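PDB 3KK7: putative cell invasion protein with MAC/Perforin domain from Bacteroides thetaiotaomicron VPI-5482, which is of unproven function but, as a MACPF-family protein, may insert into membranes and form pores as its perforin-like relatives do. Local coordinates for residues 51-56 against 169-174; 377-382 against 449-454; 292-297 against 306-311. All blocks are in the same frame, centred on the assembly; numbering follows the deposited sequence.

Overall arrangement
Contacts 1 and 3 both belong to the MACPF domain and reach the same large antiparallel sheet, their centres about 27 Å apart. Contact 2 lies in the D2 domain, on the opposite side of the chain's centre from both, with its centre about 49 Å from that of contact 1 and about 57 Å from that of contact 3. It is the buried one, a regular parallel strand pair with a full ladder of backbone bonds. Contacts 1 and 3 are only partly buried. In contact 1 a loop meets a strand mainly through leucine methyls, laid against a threonine and the strand backbone. In contact 3 a loop runs beside a strand of the sheet and is tied on by backbone and hydroxyl bonds together.

Contact 1. Residues 51-56 against 169-174; sequences DATDFL and GMLNLQ
Thr53 and Leu171 have their CA atoms 7.1 Å apart, and the CA atoms of Leu56 and Leu173 are about as close. This is too wide for strand pairing. Residues 51-56 form an irregular loop and 169-173 the end of a long strand, so the gap is bridged by side chains resting on the side chains and backbone opposite. The loop holds its own shape. Asp51 OD1 takes the backbone N of Thr53 at 2.7 Å, an Asx turn, and also accepts from Thr53 OG1 through its syn lone pair.

The turn presents Thr53 to the sheet. With CG anti to the carbonyl carbon (chi1 -85°), Leu171 turns one methyl onto it: CD2 lies 3.3 Å from Thr53 CA and also meets CB, the two side chains crossing at a slant. Leu56 packs farther along the strand, toward Leu173. Its CD2 touches Leu173 CB at 3.9 Å and rests near the backbone O of Asn172, while its CD1 approaches Leu171 CB at 4.3 Å.

The contact thus seats the loop before strand 58-60 on the large antiparallel MACPF sheet by apolar packing. The polar end of Asn172 serves another partner, Gln339. Tyr216 of strand 211-218 receives Leu56 and Leu171, and its OH is bonded to Ala52 O. On helix 82-88, Met82 touches both Leu56 and Leu173, and Leu85 touches Leu173.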
loop_
_atom_site.group_PDB
_atom_site.type_symbol
_atom_site.label_atom_id
_atom_site.label_comp_id
_atom_site.label_asym_id
_atom_site.label_seq_id
_atom_site.Cartn_x
_atom_site.Cartn_y
_atom_site.Cartn_z
ATOM N N ASP A 51 -13.683 15.340 13.726
ATOM C CA ASP A 51 -14.819 14.439 13.772
ATOM C C ASP A 51 -14.608 13.160 12.928
ATOM O O ASP A 51 -13.622 13.018 12.171
ATOM C CB ASP A 51 -16.121 15.185 13.411
ATOM C CG ASP A 51 -16.277 15.431 11.909
ATOM O OD1 ASP A 51 -16.128 14.479 11.104
ATOM O OD2 ASP A 51 -16.595 16.588 11.535
ATOM N N ALA A 52 -15.587 12.264 13.096
ATOM C CA ALA A 52 -15.602 10.915 12.573
ATOM C C ALA A 52 -15.604 10.823 11.046
ATOM O O ALA A 52 -15.308 9.777 10.494
ATOM C CB ALA A 52 -16.815 10.187 13.146
ATOM N N THR A 53 -15.924 11.913 10.366
ATOM C CA THR A 53 -16.010 11.907 8.923
ATOM C C THR A 53 -14.656 12.226 8.266
ATOM O O THR A 53 -14.457 11.998 7.068
ATOM C CB THR A 53 -17.124 12.893 8.437
ATOM O OG1 THR A 53 -16.619 14.232 8.439
ATOM C CG2 THR A 53 -18.384 12.801 9.331
ATOM N N ASP A 54 -13.712 12.740 9.042
ATOM C CA ASP A 54 -12.405 13.123 8.493
ATOM C C ASP A 54 -11.466 11.957 8.188
ATOM O O ASP A 54 -10.389 12.204 7.704
ATOM C CB ASP A 54 -11.648 14.074 9.450
ATOM C CG ASP A 54 -12.330 15.414 9.648
ATOM O OD1 ASP A 54 -12.782 16.048 8.663
ATOM O OD2 ASP A 54 -12.353 15.852 10.811
ATOM N N PHE A 55 -11.811 10.708 8.492
ATOM C CA PHE A 55 -10.877 9.612 8.184
ATOM C C PHE A 55 -10.944 9.179 6.724
ATOM O O PHE A 55 -10.061 8.480 6.249
ATOM C CB PHE A 55 -11.101 8.404 9.084
ATOM C CG PHE A 55 -10.911 8.711 10.513
ATOM C CD1 PHE A 55 -9.655 8.812 11.036
ATOM C CD2 PHE A 55 -11.987 8.952 11.332
ATOM C CE1 PHE A 55 -9.469 9.144 12.362
ATOM C CE2 PHE A 55 -11.803 9.277 12.683
ATOM C CZ PHE A 55 -10.548 9.379 13.186
ATOM N N LEU A 56 -11.985 9.598 6.019
ATOM C CA LEU A 56 -12.199 9.136 4.669
ATOM C C LEU A 56 -11.088 9.657 3.770
ATOM O O LEU A 56 -10.694 10.797 3.877
ATOM C CB LEU A 56 -13.563 9.605 4.163
ATOM C CG LEU A 56 -14.206 8.718 3.096
ATOM C CD1 LEU A 56 -14.503 7.330 3.627
ATOM C CD2 LEU A 56 -15.496 9.415 2.593
ATOM N N GLY A 169 -22.972 5.174 12.455
ATOM C CA GLY A 169 -22.875 5.661 11.107
ATOM C C GLY A 169 -22.001 4.833 10.202
ATOM O O GLY A 169 -21.390 3.829 10.597
HETATM N N MSE A 170 -21.911 5.331 8.980
HETATM C CA MSE A 170 -21.341 4.609 7.873
HETATM C C MSE A 170 -20.907 5.672 6.864
HETATM O O MSE A 170 -21.704 6.546 6.512
HETATM C CB MSE A 170 -22.471 3.759 7.336
HETATM C CG MSE A 170 -22.129 2.854 6.258
HETATM SE SE MSE A 170 -23.647 1.631 5.906
HETATM C CE MSE A 170 -22.690 0.614 4.507
ATOM N N LEU A 171 -19.648 5.643 6.437
ATOM C CA LEU A 171 -19.150 6.622 5.460
ATOM C C LEU A 171 -18.534 5.916 4.310
ATOM O O LEU A 171 -17.783 4.985 4.526
ATOM C CB LEU A 171 -18.086 7.542 6.041
ATOM C CG LEU A 171 -18.577 8.770 6.781
ATOM C CD1 LEU A 171 -19.135 8.353 8.149
ATOM C CD2 LEU A 171 -17.405 9.728 6.944
ATOM N N ASN A 172 -18.811 6.394 3.099
ATOM C CA ASN A 172 -18.243 5.827 1.886
ATOM C C ASN A 172 -17.736 6.893 0.935
ATOM O O ASN A 172 -18.381 7.931 0.766
ATOM C CB ASN A 172 -19.277 4.961 1.183
ATOM C CG ASN A 172 -19.589 3.694 1.954
ATOM O OD1 ASN A 172 -20.399 3.713 2.894
ATOM N ND2 ASN A 172 -18.932 2.584 1.581
ATOM N N LEU A 173 -16.570 6.646 0.340
ATOM C CA LEU A 173 -16.078 7.453 -0.768
ATOM C C LEU A 173 -16.435 6.701 -2.026
ATOM O O LEU A 173 -16.348 5.460 -2.063
ATOM C CB LEU A 173 -14.564 7.601 -0.727
ATOM C CG LEU A 173 -13.806 8.356 -1.834
ATOM C CD1 LEU A 173 -14.076 9.829 -1.813
ATOM C CD2 LEU A 173 -12.321 8.106 -1.578
ATOM N N GLN A 174 -16.839 7.447 -3.046
ATOM C CA GLN A 174 -17.133 6.912 -4.365
ATOM C C GLN A 174 -15.923 6.162 -4.887
ATOM O O GLN A 174 -14.837 6.707 -4.892
ATOM C CB GLN A 174 -17.439 8.082 -5.302
ATOM C CG GLN A 174 -17.578 7.735 -6.780
ATOM C CD GLN A 174 -18.693 6.771 -7.040
ATOM O OE1 GLN A 174 -18.549 5.885 -7.874
ATOM N NE2 GLN A 174 -19.807 6.917 -6.321
#

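Contact 2. Residues 377-382 against 449-454; sequences IEIIKM and LKIKAD
Ile377 and Ile451 face each other in a parallel beta ladder that joins strands 376-386 and 450-454 in the mixed sheet of the D2 domain. The strand directions differ by 15°. Four backbone bonds zip the pair. Ile377 N gives to Lys450 O, and Ile377 O accepts from Lys452 N at 3.0 Å. Ile379 N then meets Lys452 O at 2.7 Å, and Ile379 O takes Asp454 N. Both polar backbone atoms of Ile377 and Ile379 are therefore used within the pair. The backbones of Glu378 and Ile380 bond instead to strand 392-401.

Glu378 and Lys452 share a sheet face without a salt bridge between them. Buried Glu378 is paired with Lys407 and Lys457 and bonded to Asn401, which is consistent with a charged carboxylate. Lys452 NZ forms a salt bridge with Glu21, and Lys452 also makes a cation-pi contact with Tyr376. Asp454 OD1 accepts from Asn456 N and is bonded to Ser20.

The other face is apolar and lies partly under helix 429-443. There Ile379 CD1 reaches Ile451 CG2 at 3.8 Å, and Ile377 CG1 packs at about a right angle across Leu449 CD1, 3.6 Å away.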
loop_
_atom_site.group_PDB
_atom_site.type_symbol
_atom_site.label_atom_id
_atom_site.label_comp_id
_atom_site.label_asym_id
_atom_site.label_seq_id
_atom_site.Cartn_x
_atom_site.Cartn_y
_atom_site.Cartn_z
ATOM N N ILE A 377 21.023 4.871 -18.148
ATOM C CA ILE A 377 20.570 4.098 -19.279
ATOM C C ILE A 377 21.549 2.956 -19.463
ATOM O O ILE A 377 22.749 3.189 -19.490
ATOM C CB ILE A 377 20.566 4.938 -20.540
ATOM C CG1 ILE A 377 19.572 6.099 -20.391
ATOM C CG2 ILE A 377 20.229 4.058 -21.737
ATOM C CD1 ILE A 377 19.502 7.021 -21.597
ATOM N N GLU A 378 21.045 1.729 -19.561
ATOM C CA GLU A 378 21.884 0.578 -19.875
ATOM C C GLU A 378 21.458 0.051 -21.256
ATOM O O GLU A 378 20.263 -0.190 -21.494
ATOM C CB GLU A 378 21.803 -0.506 -18.789
ATOM C CG GLU A 378 20.391 -1.067 -18.510
ATOM C CD GLU A 378 20.345 -2.052 -17.348
ATOM O OE1 GLU A 378 21.368 -2.740 -17.134
ATOM O OE2 GLU A 378 19.289 -2.147 -16.658
ATOM N N ILE A 379 22.411 -0.054 -22.187
ATOM C CA ILE A 379 22.140 -0.599 -23.523
ATOM C C ILE A 379 22.454 -2.089 -23.437
ATOM O O ILE A 379 23.623 -2.488 -23.314
ATOM C CB ILE A 379 23.004 0.063 -24.631
ATOM C CG1 ILE A 379 22.805 1.590 -24.636
ATOM C CG2 ILE A 379 22.658 -0.537 -25.996
ATOM C CD1 ILE A 379 23.997 2.377 -25.128
ATOM N N ILE A 380 21.414 -2.911 -23.474
ATOM C CA ILE A 380 21.585 -4.332 -23.275
ATOM C C ILE A 380 20.750 -5.087 -24.290
ATOM O O ILE A 380 20.293 -4.511 -25.260
ATOM C CB ILE A 380 21.232 -4.724 -21.819
ATOM C CG1 ILE A 380 19.784 -4.337 -21.480
ATOM C CG2 ILE A 380 22.205 -4.055 -20.852
ATOM C CD1 ILE A 380 19.192 -5.092 -20.294
ATOM N N LYS A 381 20.569 -6.379 -24.063
ATOM C CA LYS A 381 19.902 -7.250 -25.003
ATOM C C LYS A 381 18.510 -7.611 -24.507
ATOM O O LYS A 381 18.340 -7.919 -23.333
ATOM C CB LYS A 381 20.740 -8.509 -25.218
ATOM C CG LYS A 381 22.008 -8.242 -25.992
ATOM C CD LYS A 381 22.857 -9.503 -26.190
ATOM C CE LYS A 381 24.036 -9.216 -27.109
ATOM N NZ LYS A 381 25.220 -10.067 -26.843
HETATM N N MSE A 382 17.526 -7.555 -25.412
HETATM C CA MSE A 382 16.135 -7.924 -25.126
HETATM C C MSE A 382 15.759 -9.140 -25.957
HETATM O O MSE A 382 15.955 -9.163 -27.171
HETATM C CB MSE A 382 15.188 -6.770 -25.454
HETATM C CG MSE A 382 13.733 -6.988 -25.074
HETATM SE SE MSE A 382 12.654 -5.583 -25.906
HETATM C CE MSE A 382 11.056 -6.609 -26.448
ATOM N N LEU A 449 23.176 11.473 -18.028
ATOM C CA LEU A 449 23.412 10.521 -16.957
ATOM C C LEU A 449 24.348 9.418 -17.453
ATOM O O LEU A 449 24.680 9.355 -18.634
ATOM C CB LEU A 449 22.087 9.953 -16.438
ATOM C CG LEU A 449 20.908 9.653 -17.373
ATOM C CD1 LEU A 449 21.267 8.717 -18.548
ATOM C CD2 LEU A 449 19.755 9.074 -16.528
ATOM N N LYS A 450 24.795 8.577 -16.528
ATOM C CA LYS A 450 25.616 7.426 -16.853
ATOM C C LYS A 450 24.888 6.578 -17.905
ATOM O O LYS A 450 23.754 6.177 -17.701
ATOM C CB LYS A 450 25.879 6.603 -15.580
ATOM C CG LYS A 450 26.869 5.422 -15.711
ATOM C CD LYS A 450 26.634 4.300 -14.647
ATOM C CE LYS A 450 27.204 4.605 -13.241
ATOM N NZ LYS A 450 26.819 3.526 -12.269
ATOM N N ILE A 451 25.529 6.376 -19.051
ATOM C CA ILE A 451 25.073 5.436 -20.060
ATOM C C ILE A 451 26.123 4.324 -20.090
ATOM O O ILE A 451 27.340 4.596 -20.142
ATOM C CB ILE A 451 24.960 6.083 -21.462
ATOM C CG1 ILE A 451 24.050 7.307 -21.407
ATOM C CG2 ILE A 451 24.472 5.067 -22.493
ATOM C CD1 ILE A 451 23.910 8.011 -22.721
ATOM N N LYS A 452 25.660 3.081 -20.023
ATOM C CA LYS A 452 26.547 1.934 -20.095
ATOM C C LYS A 452 25.948 0.912 -21.036
ATOM O O LYS A 452 24.781 1.008 -21.387
ATOM C CB LYS A 452 26.793 1.337 -18.715
ATOM C CG LYS A 452 25.567 1.218 -17.815
ATOM C CD LYS A 452 25.710 0.045 -16.818
ATOM C CE LYS A 452 25.309 0.411 -15.377
ATOM N NZ LYS A 452 24.971 -0.801 -14.557
ATOM N N ALA A 453 26.775 -0.020 -21.488
ATOM C CA ALA A 453 26.330 -1.090 -22.358
ATOM C C ALA A 453 26.834 -2.383 -21.760
ATOM O O ALA A 453 27.782 -2.359 -20.982
ATOM C CB ALA A 453 26.864 -0.899 -23.773
ATOM N N ASP A 454 26.192 -3.502 -22.096
ATOM C CA ASP A 454 26.623 -4.792 -21.584
ATOM C C ASP A 454 26.079 -5.914 -22.432
ATOM O O ASP A 454 24.927 -6.271 -22.303
ATOM C CB ASP A 454 26.185 -4.975 -20.133
ATOM C CG ASP A 454 26.874 -6.156 -19.453
ATOM O OD1 ASP A 454 27.336 -7.103 -20.132
ATOM O OD2 ASP A 454 26.961 -6.124 -18.212
#

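Contact 3. Residues 292-297 against 306-311; sequences SYSIKT and ISTPPY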
loop_
_atom_site.group_PDB
_atom_site.type_symbol
_atom_site.label_atom_id
_atom_site.label_comp_id
_atom_site.label_asym_id
_atom_site.label_seq_id
_atom_site.Cartn_x
_atom_site.Cartn_y
_atom_site.Cartn_z
ATOM N N SER A 292 -5.624 -14.423 30.210
ATOM C CA SER A 292 -5.436 -13.015 30.503
ATOM C C SER A 292 -6.024 -12.189 29.394
ATOM O O SER A 292 -6.248 -12.715 28.306
ATOM C CB SER A 292 -3.965 -12.705 30.644
ATOM O OG SER A 292 -3.517 -13.217 31.880
ATOM N N TYR A 293 -6.296 -10.910 29.674
ATOM C CA TYR A 293 -6.889 -10.006 28.660
ATOM C C TYR A 293 -6.433 -8.578 28.769
ATOM O O TYR A 293 -5.947 -8.159 29.800
ATOM C CB TYR A 293 -8.404 -10.004 28.758
ATOM C CG TYR A 293 -8.997 -9.234 29.952
ATOM C CD1 TYR A 293 -9.057 -9.810 31.218
ATOM C CD2 TYR A 293 -9.571 -7.965 29.790
ATOM C CE1 TYR A 293 -9.631 -9.141 32.294
ATOM C CE2 TYR A 293 -10.142 -7.270 30.893
ATOM C CZ TYR A 293 -10.171 -7.873 32.127
ATOM O OH TYR A 293 -10.706 -7.238 33.212
ATOM N N SER A 294 -6.612 -7.835 27.692
ATOM C CA SER A 294 -6.365 -6.424 27.694
ATOM C C SER A 294 -7.449 -5.785 26.853
ATOM O O SER A 294 -7.792 -6.300 25.804
ATOM C CB SER A 294 -4.976 -6.128 27.122
ATOM O OG SER A 294 -4.771 -4.740 26.890
ATOM N N ILE A 295 -8.014 -4.681 27.320
ATOM C CA ILE A 295 -9.009 -3.987 26.531
ATOM C C ILE A 295 -8.559 -2.587 26.143
ATOM O O ILE A 295 -7.588 -2.048 26.693
ATOM C CB ILE A 295 -10.346 -3.919 27.231
ATOM C CG1 ILE A 295 -10.250 -3.129 28.524
ATOM C CG2 ILE A 295 -10.865 -5.293 27.489
ATOM C CD1 ILE A 295 -11.556 -2.426 28.808
ATOM N N LYS A 296 -9.262 -2.043 25.164
ATOM C CA LYS A 296 -9.064 -0.688 24.678
ATOM C C LYS A 296 -10.387 -0.229 24.129
ATOM O O LYS A 296 -11.028 -0.978 23.389
ATOM C CB LYS A 296 -8.020 -0.619 23.554
ATOM C CG LYS A 296 -7.688 0.856 23.145
ATOM C CD LYS A 296 -6.480 1.016 22.185
ATOM C CE LYS A 296 -6.788 0.652 20.744
ATOM N NZ LYS A 296 -5.685 1.116 19.847
ATOM N N THR A 297 -10.810 0.984 24.483
ATOM C CA THR A 297 -12.061 1.530 23.964
ATOM C C THR A 297 -11.715 2.544 22.897
ATOM O O THR A 297 -10.676 3.198 22.963
ATOM C CB THR A 297 -12.937 2.155 25.051
ATOM O OG1 THR A 297 -12.176 3.091 25.816
ATOM C CG2 THR A 297 -13.485 1.094 25.973
ATOM N N ILE A 306 -6.048 3.962 25.857
ATOM C CA ILE A 306 -4.764 3.294 25.680
ATOM C C ILE A 306 -4.966 1.865 26.132
ATOM O O ILE A 306 -5.540 1.631 27.188
ATOM C CB ILE A 306 -3.662 3.944 26.572
ATOM C CG1 ILE A 306 -3.426 5.403 26.126
ATOM C CG2 ILE A 306 -2.351 3.113 26.543
ATOM C CD1 ILE A 306 -2.657 6.287 27.158
ATOM N N SER A 307 -4.504 0.905 25.348
ATOM C CA SER A 307 -4.660 -0.496 25.735
ATOM C C SER A 307 -4.255 -0.690 27.181
ATOM O O SER A 307 -3.233 -0.155 27.590
ATOM C CB SER A 307 -3.851 -1.413 24.806
ATOM O OG SER A 307 -4.637 -1.748 23.667
ATOM N N THR A 308 -5.051 -1.434 27.956
ATOM C CA THR A 308 -4.737 -1.693 29.370
ATOM C C THR A 308 -3.621 -2.733 29.553
ATOM O O THR A 308 -3.390 -3.585 28.698
ATOM C CB THR A 308 -5.930 -2.262 30.145
ATOM O OG1 THR A 308 -6.209 -3.607 29.698
ATOM C CG2 THR A 308 -7.162 -1.371 30.025
ATOM N N PRO A 309 -2.936 -2.694 30.698
ATOM C CA PRO A 309 -2.062 -3.794 30.984
ATOM C C PRO A 309 -2.865 -5.081 31.010
ATOM O O PRO A 309 -4.092 -5.036 31.089
ATOM C CB PRO A 309 -1.538 -3.482 32.394
ATOM C CG PRO A 309 -1.768 -2.038 32.614
ATOM C CD PRO A 309 -2.967 -1.696 31.787
ATOM N N PRO A 310 -2.180 -6.224 30.985
ATOM C CA PRO A 310 -2.870 -7.492 30.967
ATOM C C PRO A 310 -3.346 -7.908 32.358
ATOM O O PRO A 310 -2.636 -7.713 33.339
ATOM C CB PRO A 310 -1.817 -8.457 30.409
ATOM C CG PRO A 310 -0.554 -7.889 30.839
ATOM C CD PRO A 310 -0.723 -6.400 30.919
ATOM N N TYR A 311 -4.548 -8.485 32.398
ATOM C CA TYR A 311 -5.205 -8.874 33.624
ATOM C C TYR A 311 -5.685 -10.302 33.503
ATOM O O TYR A 311 -6.088 -10.734 32.419
ATOM C CB TYR A 311 -6.414 -7.944 33.907
ATOM C CG TYR A 311 -6.041 -6.486 34.081
ATOM C CD1 TYR A 311 -5.157 -6.096 35.084
ATOM C CD2 TYR A 311 -6.561 -5.495 33.241
ATOM C CE1 TYR A 311 -4.798 -4.761 35.251
ATOM C CE2 TYR A 311 -6.213 -4.150 33.404
ATOM C CZ TYR A 311 -5.329 -3.797 34.414
ATOM O OH TYR A 311 -4.952 -2.483 34.605
HETATM O O HOH W 1 -5.777 -4.018 23.814
#
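Tyr293 and Tyr311 form an antiparallel hydrogen-bonded pair, and their side chains leave on the same face of the sheet. They cross at a slant. Tyr293 brings its ring next to the base of its partner, with CE1 3.8 Å from Tyr311 CB. Its CG stands between the backbone N and the carbonyl carbon (chi1 74°), which swings the ring over toward Tyr311. Two backbone bonds lock the pair, Tyr293 N to Tyr311 O at 2.8 Å and Tyr311 N to Tyr293 O. One face of the Tyr311 ring is met by Pro309 O, offset toward the rim. Tyr293 OH is bonded to Tyr316 O.

Further along, Thr308 takes the central place. Its OG1 accepts from Ile295 N at 3.2 Å and donates a hydrogen bond to Pro309 O. Its other branch, CG2, also meets Ile295, 3.9 Å from CG1. Ser294 comes in beside it, with OG anti to the backbone N (chi1 170°) and donating to Thr308 O at 2.6 Å. Thr308 N completes the set by bonding to Ile295 O. Replacing Thr308 with a valine would probably leave Ile295 N without its acceptor and Pro309 O without the hydroxyl that bonds to it.

At the exposed end, Ser307 OG lies against the aliphatic chain of Lys296, 3.6 Å from CB, while NZ forms a salt bridge with Asp71. A water joins Ser307 OG to Ser294 OG, the latter bond weak. The whole is an irregular, proline-containing loop running antiparallel beside strand 288-298: side-chain hydroxyls supplement strand bonding until regular antiparallel pairing begins at Tyr311, within the large MACPF sheet.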